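PDB 6KHO: tryptophan decarboxylase 1 from Oryza sativa subsp. japonica, which catalyses the pyridoxal 5'-phosphate-dependent decarboxylation of L-tryptophan to tryptamine and of 5-hydroxy-L-tryptophan to serotonin. Local coordinates for residues A[140-145]-A[387-392]; A[279-284]-A[319-324]; A[426-431]-A[476-481]; A[463-468]-A[502-507]. One frame throughout, in Å; residues are numbered along the deposited sequence.

All four contacts rely chiefly on apolar side chains, yet they differ with their place in a fold type I decarboxylase. Interaction 1 is fully buried: two helices meet through an aromatic pair and an alanine, with the second subunit close by. Interaction 2 lies beside the inner strands of the seven-stranded sheet, where helix 281-289 meets the lead-in to strand 323-326, and is half valine core, half solvent-exposed arginine. Interactions 3 and 4 belong to the C-terminal part of the chain; their segments alternate in sequence, and their centres are about 19 Å apart. Interaction 3 joins three valines, two of them buried, whereas interaction 4, partly exposed, joins two helices through leucines, an isoleucine and a threonine methyl.

Interaction 1: residues A[140-145]-A[387-392]; sequences VLALDW and LKLWMV
W145 and W390 lie side by side and point the same way in this fold type I decarboxylase, where segments 140-145 and 387-392, on helices 133-149 and 386-420, run at 44° to each other. The two indoles neither stack nor form a T. Their planes are inclined by 48°, with the six-membered ring of W145 centred 4.9 Å from the five-membered ring of W390. CH2 and CZ3 of W145 meet the edge of the W390 ring, near its plane, while the approach to W145 itself is oblique: W145 CH2 comes 3.4 Å from W390 NE1, and W145 CZ3 3.5 Å from W390 CD1. In W390, CG anti to the backbone N (chi1 167°) brings the pyrrole edge to W145.

A142 also points its CB toward the other helix. Its small methyl, 4.3 Å from W390 CB and 4.2 Å from L389 CD2, lets the CA atoms of A142 and W390 approach to 5.2 Å. The contact also adjoins the dimer interface, since W390 packs on E83 of the second subunit and W145 NE1 is hydrogen-bonded to R67 O of that subunit. One face of the W145 indole is backed from within its own helix by L141 CG, 3.7 Å above the ring plane and displaced toward the rim.

Interaction 2: residues A[279-284]-A[319-324]; sequences DPVGAV and ERVDSI
R320, G282 and V321 bury most of the surface where the start of helix 281-289 meets the turn leading into strand 323-326. The helix belongs to a beta-alpha-beta crossover of the fold type I large domain, joining the parallel neighbours 262-269 and 294-298, while 323-326 is the next strand of that sheet. The contact has a polar outer half and an apolar inner one.

In the outer half, the exposed R320 lays its guanidinium obliquely against backbone: NH2 is 3.3 Å from G282 CA, an approach made at a residue with no side chain. The arginine chain leaves its backbone toward the helix and then bends at chi3 (-72°), which brings NH2 against G282. Two carboxylates hold that group. D286, further along the same helix, forms a salt bridge with R320 NE, and R320 NH1 makes another with E319 OE2 at 3.4 Å. The arginine thereby ties the 3-10 turn 319-320 to the helix.

In the inner half, V321 is buried against V295 and V297 of strand 294-298, and V281 rests on V297 as well. The two valines thus share a floor supplied by the central sheet. They cross at about a right angle, meeting through single methyls: V281 CG1 lies 3.7 Å from V321 CG1.

Interaction 3: residues A[426-431]-A[476-481]; sequences EVVVPR and TVVGGR
V478 receives V428 and V429 at one end of the small antiparallel sheet in the C-terminal part of this fold type I enzyme. Its CG1 does the touching in both cases. V428 CG1 approaches to 3.6 Å of V478 CG1 as the two side chains slide past each other in opposite directions, and V429 CG1 reaches the same V478 methyl more loosely, at 4.1 Å. V428 and V478 each carry CG1 anti to the backbone N (chi1 166° and 179°), which turns those methyls toward each other.

Strands 425-427 and 474-478 are the two outermost of the sheet; the chain at V428-V429 comes within reach of V478, the CA atoms of V428 and V478 being 7.8 Å apart, and V483 of strand 481-487 touches both valines. Further out, T476 OG1 is hydrogen-bonded to S274 OG, next to T273, a probable cofactor-binding residue by similarity. E426 is held by a salt bridge to R439, and R481 by others to E451 and D455 of helix 451-468. V478 itself is positioned by a beta-hairpin with a two-residue loop, G479-G480, whose positive phi values fit a type I' turn. Its closing bonds run from V478 N to R481 O at 3.0 Å and from R481 N to V478 O at 3.3 Å.

Interaction 4: residues A[463-468]-A[502-507]; sequences ERLNKT and WELIKK
L465 supplies both ends of its fork to the apolar part of this contact between helices 451-468 and 495-513. Its CD1 and CD2 each lie 3.9 Å from I505 CG1, and CD2 also touches L504, 3.7 Å from L504 CG, the two leucines sliding past each other in opposite directions. The leucine thus straddles two successive residues of the facing helix. A third touch comes from T468, which meets L504 tip to tip, its CG2 3.9 Å from L504 CD2. With T468 CG2 anti to the backbone N, the methyl is turned to the leucine and the hydroxyl back along its own helix. The local axes pass 10.5 Å apart at 125°, a spacing wide enough for branched side chains to fill.

Polar interactions run within each helix instead of between them. T468 OG1 gives a weak hydrogen bond to R464 O, 3.4 Å away. R464 and E463 form salt bridges with E460 and R459, respectively, and K506 NZ pairs with E503 OE1 at 3.5 Å on the other helix.

I505 also packs on F415 of helix 386-420, which brings a third helix to the contact. Helices packed together in this way, alongside a four-stranded antiparallel sheet, are consistent with the C-terminal domain of group II decarboxylases of fold type I.

Interaction 1: residues A[140-145]-A[387-392]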
loop_
_atom_site.group_PDB
_atom_site.type_symbol
_atom_site.label_atom_id
_atom_site.label_comp_id
_atom_site.label_asym_id
_atom_site.label_seq_id
_atom_site.Cartn_x
_atom_site.Cartn_y
_atom_site.Cartn_z
ATOM N N VAL A 140 -1.771 1.551 16.931
ATOM C CA VAL A 140 -1.354 0.639 17.997
ATOM C C VAL A 140 -2.563 0.179 18.810
ATOM O O VAL A 140 -2.690 -0.998 19.153
ATOM C CB VAL A 140 -0.292 1.314 18.883
ATOM C CG1 VAL A 140 -0.047 0.476 20.132
ATOM C CG2 VAL A 140 1.014 1.496 18.085
ATOM N N LEU A 141 -3.481 1.096 19.117
ATOM C CA LEU A 141 -4.645 0.721 19.915
ATOM C C LEU A 141 -5.550 -0.247 19.159
ATOM O O LEU A 141 -6.027 -1.233 19.733
ATOM C CB LEU A 141 -5.419 1.979 20.328
ATOM C CG LEU A 141 -6.708 1.803 21.133
ATOM C CD1 LEU A 141 -6.383 1.322 22.522
ATOM C CD2 LEU A 141 -7.449 3.121 21.217
ATOM N N ALA A 142 -5.799 0.013 17.870
ATOM C CA ALA A 142 -6.628 -0.897 17.081
ATOM C C ALA A 142 -5.994 -2.281 16.997
ATOM O O ALA A 142 -6.685 -3.299 17.105
ATOM C CB ALA A 142 -6.859 -0.334 15.670
ATOM N N LEU A 143 -4.680 -2.339 16.805
ATOM C CA LEU A 143 -4.008 -3.636 16.770
ATOM C C LEU A 143 -4.169 -4.372 18.094
ATOM O O LEU A 143 -4.412 -5.585 18.120
ATOM C CB LEU A 143 -2.529 -3.448 16.446
ATOM C CG LEU A 143 -2.223 -3.115 14.988
ATOM C CD1 LEU A 143 -0.851 -2.468 14.877
ATOM C CD2 LEU A 143 -2.329 -4.394 14.133
ATOM N N ASP A 144 -4.017 -3.649 19.199
ATOM C CA ASP A 144 -4.165 -4.248 20.520
ATOM C C ASP A 144 -5.583 -4.762 20.745
ATOM O O ASP A 144 -5.772 -5.868 21.263
ATOM C CB ASP A 144 -3.784 -3.227 21.583
ATOM C CG ASP A 144 -3.509 -3.870 22.915
ATOM O OD1 ASP A 144 -4.461 -4.050 23.705
ATOM O OD2 ASP A 144 -2.343 -4.223 23.148
ATOM N N TRP A 145 -6.594 -3.956 20.392
ATOM C CA TRP A 145 -7.977 -4.405 20.518
ATOM C C TRP A 145 -8.218 -5.678 19.718
ATOM O O TRP A 145 -8.861 -6.612 20.206
ATOM C CB TRP A 145 -8.945 -3.323 20.033
ATOM C CG TRP A 145 -9.210 -2.180 20.962
ATOM C CD1 TRP A 145 -8.499 -1.812 22.074
ATOM C CD2 TRP A 145 -10.273 -1.227 20.830
ATOM N NE1 TRP A 145 -9.063 -0.686 22.639
ATOM C CE2 TRP A 145 -10.154 -0.314 21.895
ATOM C CE3 TRP A 145 -11.317 -1.066 19.914
ATOM C CZ2 TRP A 145 -11.047 0.752 22.065
ATOM C CZ3 TRP A 145 -12.201 -0.017 20.084
ATOM C CH2 TRP A 145 -12.057 0.884 21.151
ATOM N N LEU A 387 -7.714 4.198 11.634
ATOM C CA LEU A 387 -8.985 4.841 11.937
ATOM C C LEU A 387 -10.163 3.943 11.569
ATOM O O LEU A 387 -11.075 3.738 12.382
ATOM C CB LEU A 387 -9.072 6.192 11.219
ATOM C CG LEU A 387 -10.298 7.043 11.567
ATOM C CD1 LEU A 387 -10.329 7.357 13.060
ATOM C CD2 LEU A 387 -10.303 8.335 10.762
ATOM N N LYS A 388 -10.166 3.391 10.350
ATOM C CA LYS A 388 -11.323 2.594 9.944
ATOM C C LYS A 388 -11.427 1.315 10.763
ATOM O O LYS A 388 -12.534 0.882 11.100
ATOM C CB LYS A 388 -11.269 2.275 8.447
ATOM C CG LYS A 388 -10.106 1.392 8.012
ATOM C CD LYS A 388 -10.134 1.193 6.501
ATOM C CE LYS A 388 -8.785 0.712 5.980
ATOM N NZ LYS A 388 -8.817 0.533 4.491
ATOM N N LEU A 389 -10.286 0.705 11.109
ATOM C CA LEU A 389 -10.330 -0.515 11.914
ATOM C C LEU A 389 -10.868 -0.231 13.319
ATOM O O LEU A 389 -11.696 -0.991 13.840
ATOM C CB LEU A 389 -8.940 -1.146 11.985
ATOM C CG LEU A 389 -8.901 -2.509 12.669
ATOM C CD1 LEU A 389 -9.978 -3.442 12.106
ATOM C CD2 LEU A 389 -7.490 -3.136 12.564
ATOM N N TRP A 390 -10.417 0.863 13.940
ATOM C CA TRP A 390 -10.964 1.255 15.241
ATOM C C TRP A 390 -12.454 1.586 15.137
ATOM O O TRP A 390 -13.249 1.189 15.996
ATOM C CB TRP A 390 -10.181 2.447 15.796
ATOM C CG TRP A 390 -10.848 3.117 16.964
ATOM C CD1 TRP A 390 -10.895 2.667 18.253
ATOM C CD2 TRP A 390 -11.580 4.354 16.940
ATOM N NE1 TRP A 390 -11.619 3.545 19.033
ATOM C CE2 TRP A 390 -12.052 4.586 18.252
ATOM C CE3 TRP A 390 -11.898 5.275 15.933
ATOM C CZ2 TRP A 390 -12.801 5.718 18.593
ATOM C CZ3 TRP A 390 -12.638 6.414 16.275
ATOM C CH2 TRP A 390 -13.083 6.618 17.598
ATOM N N MET A 391 -12.857 2.286 14.078
ATOM C CA MET A 391 -14.266 2.664 13.953
ATOM C C MET A 391 -15.172 1.443 13.831
ATOM O O MET A 391 -16.302 1.446 14.335
ATOM C CB MET A 391 -14.448 3.577 12.754
ATOM C CG MET A 391 -14.056 5.009 13.043
ATOM S SD MET A 391 -14.872 6.116 11.881
ATOM C CE MET A 391 -14.382 7.693 12.575
ATOM N N VAL A 392 -14.704 0.401 13.145
ATOM C CA VAL A 392 -15.491 -0.825 13.024
ATOM C C VAL A 392 -15.685 -1.464 14.398
ATOM O O VAL A 392 -16.811 -1.806 14.789
ATOM C CB VAL A 392 -14.816 -1.796 12.034
ATOM C CG1 VAL A 392 -15.366 -3.210 12.205
ATOM C CG2 VAL A 392 -15.011 -1.303 10.606
#

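Interaction 2: residues A[279-284]-A[319-324]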
loop_
_atom_site.group_PDB
_atom_site.type_symbol
_atom_site.label_atom_id
_atom_site.label_comp_id
_atom_site.label_asym_id
_atom_site.label_seq_id
_atom_site.Cartn_x
_atom_site.Cartn_y
_atom_site.Cartn_z
ATOM N N ASP A 279 -3.212 -25.717 8.423
ATOM C CA ASP A 279 -1.961 -26.326 8.861
ATOM C C ASP A 279 -1.928 -26.411 10.389
ATOM O O ASP A 279 -2.427 -25.510 11.071
ATOM C CB ASP A 279 -0.760 -25.513 8.346
ATOM C CG ASP A 279 -0.627 -25.533 6.812
ATOM O OD1 ASP A 279 -1.269 -26.385 6.153
ATOM O OD2 ASP A 279 0.138 -24.702 6.256
ATOM N N PRO A 280 -1.349 -27.488 10.965
ATOM C CA PRO A 280 -1.295 -27.598 12.432
ATOM C C PRO A 280 -0.193 -26.724 13.012
ATOM O O PRO A 280 0.991 -27.087 12.957
ATOM C CB PRO A 280 -1.017 -29.089 12.658
ATOM C CG PRO A 280 -0.216 -29.489 11.449
ATOM C CD PRO A 280 -0.680 -28.625 10.299
ATOM N N VAL A 281 -0.579 -25.575 13.578
ATOM C CA VAL A 281 0.379 -24.501 13.843
ATOM C C VAL A 281 1.420 -24.936 14.868
ATOM O O VAL A 281 2.626 -24.747 14.666
ATOM C CB VAL A 281 -0.357 -23.226 14.300
ATOM C CG1 VAL A 281 0.636 -22.188 14.775
ATOM C CG2 VAL A 281 -1.235 -22.668 13.168
ATOM N N GLY A 282 0.970 -25.488 15.999
ATOM C CA GLY A 282 1.911 -25.898 17.029
ATOM C C GLY A 282 2.892 -26.950 16.543
ATOM O O GLY A 282 4.101 -26.850 16.779
ATOM N N ALA A 283 2.390 -27.965 15.842
ATOM C CA ALA A 283 3.278 -29.021 15.366
ATOM C C ALA A 283 4.306 -28.490 14.370
ATOM O O ALA A 283 5.446 -28.966 14.345
ATOM C CB ALA A 283 2.462 -30.152 14.738
ATOM N N VAL A 284 3.931 -27.495 13.559
ATOM C CA VAL A 284 4.874 -26.900 12.613
ATOM C C VAL A 284 5.958 -26.124 13.352
ATOM O O VAL A 284 7.143 -26.201 13.009
ATOM C CB VAL A 284 4.125 -25.999 11.610
ATOM C CG1 VAL A 284 5.100 -25.132 10.813
ATOM C CG2 VAL A 284 3.297 -26.849 10.670
ATOM N N GLU A 319 1.417 -19.210 20.130
ATOM C CA GLU A 319 2.354 -18.713 21.128
ATOM C C GLU A 319 3.789 -19.165 20.874
ATOM O O GLU A 319 4.704 -18.645 21.521
ATOM C CB GLU A 319 1.908 -19.151 22.532
ATOM C CG GLU A 319 2.041 -20.646 22.803
ATOM C CD GLU A 319 0.821 -21.442 22.347
ATOM O OE1 GLU A 319 -0.041 -20.889 21.617
ATOM O OE2 GLU A 319 0.731 -22.634 22.716
ATOM N N ARG A 320 4.014 -20.102 19.954
ATOM C CA ARG A 320 5.355 -20.572 19.643
ATOM C C ARG A 320 5.858 -20.134 18.271
ATOM O O ARG A 320 6.962 -20.533 17.893
ATOM C CB ARG A 320 5.409 -22.103 19.746
ATOM C CG ARG A 320 4.994 -22.629 21.114
ATOM C CD ARG A 320 5.595 -24.012 21.411
ATOM N NE ARG A 320 4.973 -25.071 20.619
ATOM C CZ ARG A 320 3.722 -25.499 20.777
ATOM N NH1 ARG A 320 2.932 -24.963 21.700
ATOM N NH2 ARG A 320 3.262 -26.481 20.012
ATOM N N VAL A 321 5.108 -19.328 17.523
ATOM C CA VAL A 321 5.551 -18.879 16.211
ATOM C C VAL A 321 6.148 -17.483 16.338
ATOM O O VAL A 321 6.052 -16.833 17.373
ATOM C CB VAL A 321 4.415 -18.911 15.159
ATOM C CG1 VAL A 321 3.791 -20.286 15.092
ATOM C CG2 VAL A 321 3.375 -17.849 15.461
ATOM N N ASP A 322 6.800 -17.021 15.276
ATOM C CA ASP A 322 7.438 -15.714 15.316
ATOM C C ASP A 322 6.524 -14.581 14.866
ATOM O O ASP A 322 6.704 -13.435 15.305
ATOM C CB ASP A 322 8.688 -15.737 14.448
ATOM C CG ASP A 322 9.749 -16.646 15.029
ATOM O OD1 ASP A 322 10.395 -16.225 16.002
ATOM O OD2 ASP A 322 9.895 -17.776 14.545
ATOM N N SER A 323 5.558 -14.873 14.004
ATOM C CA SER A 323 4.739 -13.818 13.422
ATOM C C SER A 323 3.456 -14.429 12.880
ATOM O O SER A 323 3.401 -15.618 12.559
ATOM C CB SER A 323 5.497 -13.080 12.324
ATOM O OG SER A 323 5.918 -13.979 11.319
ATOM N N ILE A 324 2.422 -13.595 12.785
ATOM C CA ILE A 324 1.121 -14.022 12.280
ATOM C C ILE A 324 0.465 -12.805 11.641
ATOM O O ILE A 324 0.582 -11.687 12.149
ATOM C CB ILE A 324 0.235 -14.629 13.395
ATOM C CG1 ILE A 324 -1.169 -14.962 12.864
ATOM C CG2 ILE A 324 0.114 -13.689 14.571
ATOM C CD1 ILE A 324 -1.964 -15.931 13.755
#

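Interaction 3: residues A[426-431]-A[476-481]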
loop_
_atom_site.group_PDB
_atom_site.type_symbol
_atom_site.label_atom_id
_atom_site.label_comp_id
_atom_site.label_asym_id
_atom_site.label_seq_id
_atom_site.Cartn_x
_atom_site.Cartn_y
_atom_site.Cartn_z
ATOM N N GLU A 426 -21.001 -33.824 -4.887
ATOM C CA GLU A 426 -20.222 -34.213 -3.721
ATOM C C GLU A 426 -19.537 -32.989 -3.130
ATOM O O GLU A 426 -19.132 -32.081 -3.860
ATOM C CB GLU A 426 -19.174 -35.283 -4.059
ATOM C CG GLU A 426 -18.244 -34.943 -5.213
ATOM C CD GLU A 426 -17.181 -36.015 -5.432
ATOM O OE1 GLU A 426 -16.913 -36.774 -4.474
ATOM O OE2 GLU A 426 -16.618 -36.096 -6.551
ATOM N N VAL A 427 -19.434 -32.966 -1.804
ATOM C CA VAL A 427 -18.632 -31.970 -1.100
ATOM C C VAL A 427 -17.218 -32.524 -1.004
ATOM O O VAL A 427 -17.004 -33.588 -0.418
ATOM C CB VAL A 427 -19.206 -31.660 0.290
ATOM C CG1 VAL A 427 -18.235 -30.792 1.089
ATOM C CG2 VAL A 427 -20.566 -30.968 0.163
ATOM N N VAL A 428 -16.256 -31.801 -1.577
ATOM C CA VAL A 428 -14.941 -32.378 -1.835
ATOM C C VAL A 428 -14.088 -32.455 -0.565
ATOM O O VAL A 428 -13.366 -33.434 -0.356
ATOM C CB VAL A 428 -14.249 -31.581 -2.954
ATOM C CG1 VAL A 428 -12.771 -31.917 -3.019
ATOM C CG2 VAL A 428 -14.924 -31.876 -4.283
ATOM N N VAL A 429 -14.135 -31.440 0.294
ATOM C CA VAL A 429 -13.377 -31.462 1.546
ATOM C C VAL A 429 -14.306 -31.026 2.672
ATOM O O VAL A 429 -15.363 -30.430 2.423
ATOM C CB VAL A 429 -12.124 -30.554 1.485
ATOM C CG1 VAL A 429 -11.154 -31.009 0.399
ATOM C CG2 VAL A 429 -12.532 -29.071 1.303
ATOM N N PRO A 430 -13.943 -31.314 3.924
ATOM C CA PRO A 430 -14.735 -30.784 5.042
ATOM C C PRO A 430 -14.706 -29.263 5.039
ATOM O O PRO A 430 -13.707 -28.645 4.665
ATOM C CB PRO A 430 -14.036 -31.354 6.284
ATOM C CG PRO A 430 -13.226 -32.512 5.784
ATOM C CD PRO A 430 -12.843 -32.183 4.379
ATOM N N ARG A 431 -15.826 -28.659 5.436
ATOM C CA ARG A 431 -15.955 -27.205 5.487
ATOM C C ARG A 431 -15.545 -26.717 6.874
ATOM O O ARG A 431 -16.175 -27.079 7.872
ATOM C CB ARG A 431 -17.390 -26.776 5.160
ATOM C CG ARG A 431 -17.675 -25.267 5.312
ATOM C CD ARG A 431 -19.156 -24.992 5.600
ATOM N NE ARG A 431 -19.612 -25.758 6.755
ATOM C CZ ARG A 431 -19.322 -25.458 8.019
ATOM N NH1 ARG A 431 -18.584 -24.389 8.302
ATOM N NH2 ARG A 431 -19.762 -26.230 9.005
ATOM N N THR A 476 -11.304 -24.243 -8.635
ATOM C CA THR A 476 -9.991 -24.602 -8.132
ATOM C C THR A 476 -9.756 -26.067 -8.478
ATOM O O THR A 476 -10.639 -26.746 -9.008
ATOM C CB THR A 476 -9.888 -24.334 -6.623
ATOM O OG1 THR A 476 -8.523 -24.435 -6.204
ATOM C CG2 THR A 476 -10.742 -25.307 -5.844
ATOM N N VAL A 477 -8.553 -26.547 -8.174
ATOM C CA VAL A 477 -8.151 -27.929 -8.437
ATOM C C VAL A 477 -7.773 -28.567 -7.107
ATOM O O VAL A 477 -6.827 -28.115 -6.449
ATOM C CB VAL A 477 -6.977 -28.009 -9.426
ATOM C CG1 VAL A 477 -6.506 -29.457 -9.559
ATOM C CG2 VAL A 477 -7.365 -27.433 -10.787
ATOM N N VAL A 478 -8.502 -29.614 -6.717
ATOM C CA VAL A 478 -8.311 -30.299 -5.442
ATOM C C VAL A 478 -8.052 -31.773 -5.733
ATOM O O VAL A 478 -8.968 -32.499 -6.145
ATOM C CB VAL A 478 -9.524 -30.145 -4.516
ATOM C CG1 VAL A 478 -9.288 -30.898 -3.222
ATOM C CG2 VAL A 478 -9.828 -28.664 -4.262
ATOM N N GLY A 479 -6.821 -32.225 -5.494
ATOM C CA GLY A 479 -6.466 -33.599 -5.783
ATOM C C GLY A 479 -6.725 -33.963 -7.231
ATOM O O GLY A 479 -7.456 -34.916 -7.519
ATOM N N GLY A 480 -6.157 -33.180 -8.146
ATOM C CA GLY A 480 -6.271 -33.429 -9.571
ATOM C C GLY A 480 -7.662 -33.284 -10.155
ATOM O O GLY A 480 -7.885 -33.658 -11.312
ATOM N N ARG A 481 -8.603 -32.729 -9.391
ATOM C CA ARG A 481 -10.006 -32.662 -9.786
ATOM C C ARG A 481 -10.461 -31.217 -9.957
ATOM O O ARG A 481 -10.048 -30.331 -9.199
ATOM C CB ARG A 481 -10.892 -33.359 -8.753
ATOM C CG ARG A 481 -10.633 -34.844 -8.662
ATOM C CD ARG A 481 -11.649 -35.610 -9.483
ATOM N NE ARG A 481 -11.512 -35.419 -10.931
ATOM C CZ ARG A 481 -10.503 -35.862 -11.684
ATOM N NH1 ARG A 481 -9.508 -36.555 -11.150
ATOM N NH2 ARG A 481 -10.493 -35.614 -12.987
#

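Interaction 4: residues A[463-468]-A[502-507]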
loop_
_atom_site.group_PDB
_atom_site.type_symbol
_atom_site.label_atom_id
_atom_site.label_comp_id
_atom_site.label_asym_id
_atom_site.label_seq_id
_atom_site.Cartn_x
_atom_site.Cartn_y
_atom_site.Cartn_z
ATOM N N GLU A 463 -19.318 -21.920 -16.180
ATOM C CA GLU A 463 -19.431 -20.895 -17.211
ATOM C C GLU A 463 -20.890 -20.565 -17.497
ATOM O O GLU A 463 -21.198 -19.438 -17.901
ATOM C CB GLU A 463 -18.692 -21.345 -18.476
ATOM C CG GLU A 463 -17.214 -21.681 -18.219
ATOM C CD GLU A 463 -16.489 -22.272 -19.429
ATOM O OE1 GLU A 463 -15.330 -21.869 -19.682
ATOM O OE2 GLU A 463 -17.062 -23.146 -20.115
ATOM N N ARG A 464 -21.793 -21.519 -17.250
ATOM C CA ARG A 464 -23.224 -21.300 -17.425
ATOM C C ARG A 464 -23.815 -20.482 -16.285
ATOM O O ARG A 464 -24.688 -19.642 -16.512
ATOM C CB ARG A 464 -23.944 -22.643 -17.539
ATOM C CG ARG A 464 -23.983 -23.179 -18.955
ATOM C CD ARG A 464 -24.783 -24.464 -19.059
ATOM N NE ARG A 464 -24.791 -24.954 -20.433
ATOM C CZ ARG A 464 -25.746 -25.722 -20.947
ATOM N NH1 ARG A 464 -26.780 -26.097 -20.202
ATOM N NH2 ARG A 464 -25.665 -26.113 -22.211
ATOM N N LEU A 465 -23.382 -20.727 -15.049
ATOM C CA LEU A 465 -23.856 -19.891 -13.954
ATOM C C LEU A 465 -23.404 -18.447 -14.141
ATOM O O LEU A 465 -24.172 -17.513 -13.884
ATOM C CB LEU A 465 -23.376 -20.457 -12.619
ATOM C CG LEU A 465 -23.901 -21.859 -12.291
ATOM C CD1 LEU A 465 -23.019 -22.555 -11.270
ATOM C CD2 LEU A 465 -25.344 -21.816 -11.797
ATOM N N ASN A 466 -22.185 -18.244 -14.656
ATOM C CA ASN A 466 -21.652 -16.889 -14.801
ATOM C C ASN A 466 -22.348 -16.105 -15.916
ATOM O O ASN A 466 -22.552 -14.892 -15.782
ATOM C CB ASN A 466 -20.146 -16.936 -15.043
ATOM C CG ASN A 466 -19.370 -17.433 -13.818
ATOM O OD1 ASN A 466 -19.909 -17.507 -12.708
ATOM N ND2 ASN A 466 -18.111 -17.785 -14.025
ATOM N N LYS A 467 -22.705 -16.761 -17.032
ATOM C CA LYS A 467 -23.391 -16.045 -18.112
ATOM C C LYS A 467 -24.772 -15.572 -17.681
ATOM O O LYS A 467 -25.296 -14.605 -18.248
ATOM C CB LYS A 467 -23.517 -16.930 -19.358
ATOM C CG LYS A 467 -24.272 -18.224 -19.094
ATOM C CD LYS A 467 -24.746 -18.942 -20.359
ATOM C CE LYS A 467 -25.852 -19.942 -20.023
ATOM N NZ LYS A 467 -26.995 -19.284 -19.322
ATOM N N THR A 468 -25.353 -16.230 -16.679
ATOM C CA THR A 468 -26.652 -15.847 -16.134
ATOM C C THR A 468 -26.650 -14.418 -15.582
ATOM O O THR A 468 -27.657 -13.704 -15.678
ATOM C CB THR A 468 -27.027 -16.854 -15.047
ATOM O OG1 THR A 468 -27.566 -18.032 -15.663
ATOM C CG2 THR A 468 -28.027 -16.307 -14.106
ATOM N N TRP A 502 -28.472 -22.107 -4.957
ATOM C CA TRP A 502 -28.538 -23.564 -5.029
ATOM C C TRP A 502 -29.549 -24.014 -6.076
ATOM O O TRP A 502 -29.263 -24.900 -6.894
ATOM C CB TRP A 502 -28.897 -24.144 -3.664
ATOM C CG TRP A 502 -29.027 -25.645 -3.689
ATOM C CD1 TRP A 502 -30.076 -26.387 -3.223
ATOM C CD2 TRP A 502 -28.066 -26.586 -4.200
ATOM N NE1 TRP A 502 -29.829 -27.733 -3.413
ATOM C CE2 TRP A 502 -28.605 -27.880 -4.013
ATOM C CE3 TRP A 502 -26.802 -26.461 -4.798
ATOM C CZ2 TRP A 502 -27.922 -29.042 -4.402
ATOM C CZ3 TRP A 502 -26.124 -27.617 -5.182
ATOM C CH2 TRP A 502 -26.691 -28.889 -4.984
ATOM N N GLU A 503 -30.740 -23.404 -6.067
ATOM C CA GLU A 503 -31.749 -23.717 -7.076
ATOM C C GLU A 503 -31.217 -23.478 -8.482
ATOM O O GLU A 503 -31.486 -24.265 -9.396
ATOM C CB GLU A 503 -33.011 -22.888 -6.838
ATOM C CG GLU A 503 -33.653 -23.123 -5.482
ATOM C CD GLU A 503 -34.024 -24.575 -5.258
ATOM O OE1 GLU A 503 -34.490 -25.224 -6.217
ATOM O OE2 GLU A 503 -33.850 -25.068 -4.124
ATOM N N LEU A 504 -30.444 -22.409 -8.672
ATOM C CA LEU A 504 -29.927 -22.114 -10.004
ATOM C C LEU A 504 -28.880 -23.139 -10.426
ATOM O O LEU A 504 -28.810 -23.514 -11.605
ATOM C CB LEU A 504 -29.358 -20.693 -10.044
ATOM C CG LEU A 504 -28.654 -20.315 -11.348
ATOM C CD1 LEU A 504 -29.646 -20.376 -12.498
ATOM C CD2 LEU A 504 -27.988 -18.945 -11.275
ATOM N N ILE A 505 -28.064 -23.611 -9.475
ATOM C CA ILE A 505 -27.119 -24.690 -9.762
ATOM C C ILE A 505 -27.868 -25.966 -10.126
ATOM O O ILE A 505 -27.575 -26.606 -11.145
ATOM C CB ILE A 505 -26.180 -24.924 -8.560
ATOM C CG1 ILE A 505 -25.242 -23.727 -8.342
ATOM C CG2 ILE A 505 -25.372 -26.208 -8.751
ATOM C CD1 ILE A 505 -24.761 -23.584 -6.907
ATOM N N LYS A 506 -28.824 -26.368 -9.282
ATOM C CA LYS A 506 -29.640 -27.545 -9.571
ATOM C C LYS A 506 -30.292 -27.436 -10.944
ATOM O O LYS A 506 -30.202 -28.357 -11.766
ATOM C CB LYS A 506 -30.707 -27.725 -8.489
ATOM C CG LYS A 506 -30.182 -28.336 -7.210
ATOM C CD LYS A 506 -31.297 -28.927 -6.371
ATOM C CE LYS A 506 -32.454 -27.960 -6.236
ATOM N NZ LYS A 506 -33.420 -28.407 -5.188
ATOM N N LYS A 507 -30.925 -26.294 -11.216
ATOM C CA LYS A 507 -31.649 -26.112 -12.470
ATOM C C LYS A 507 -30.707 -26.182 -13.664
ATOM O O LYS A 507 -30.987 -26.871 -14.649
ATOM C CB LYS A 507 -32.399 -24.778 -12.435
ATOM C CG LYS A 507 -32.963 -24.305 -13.750
ATOM C CD LYS A 507 -33.835 -23.072 -13.528
ATOM C CE LYS A 507 -34.453 -22.580 -14.826
ATOM N NZ LYS A 507 -35.778 -21.930 -14.586
#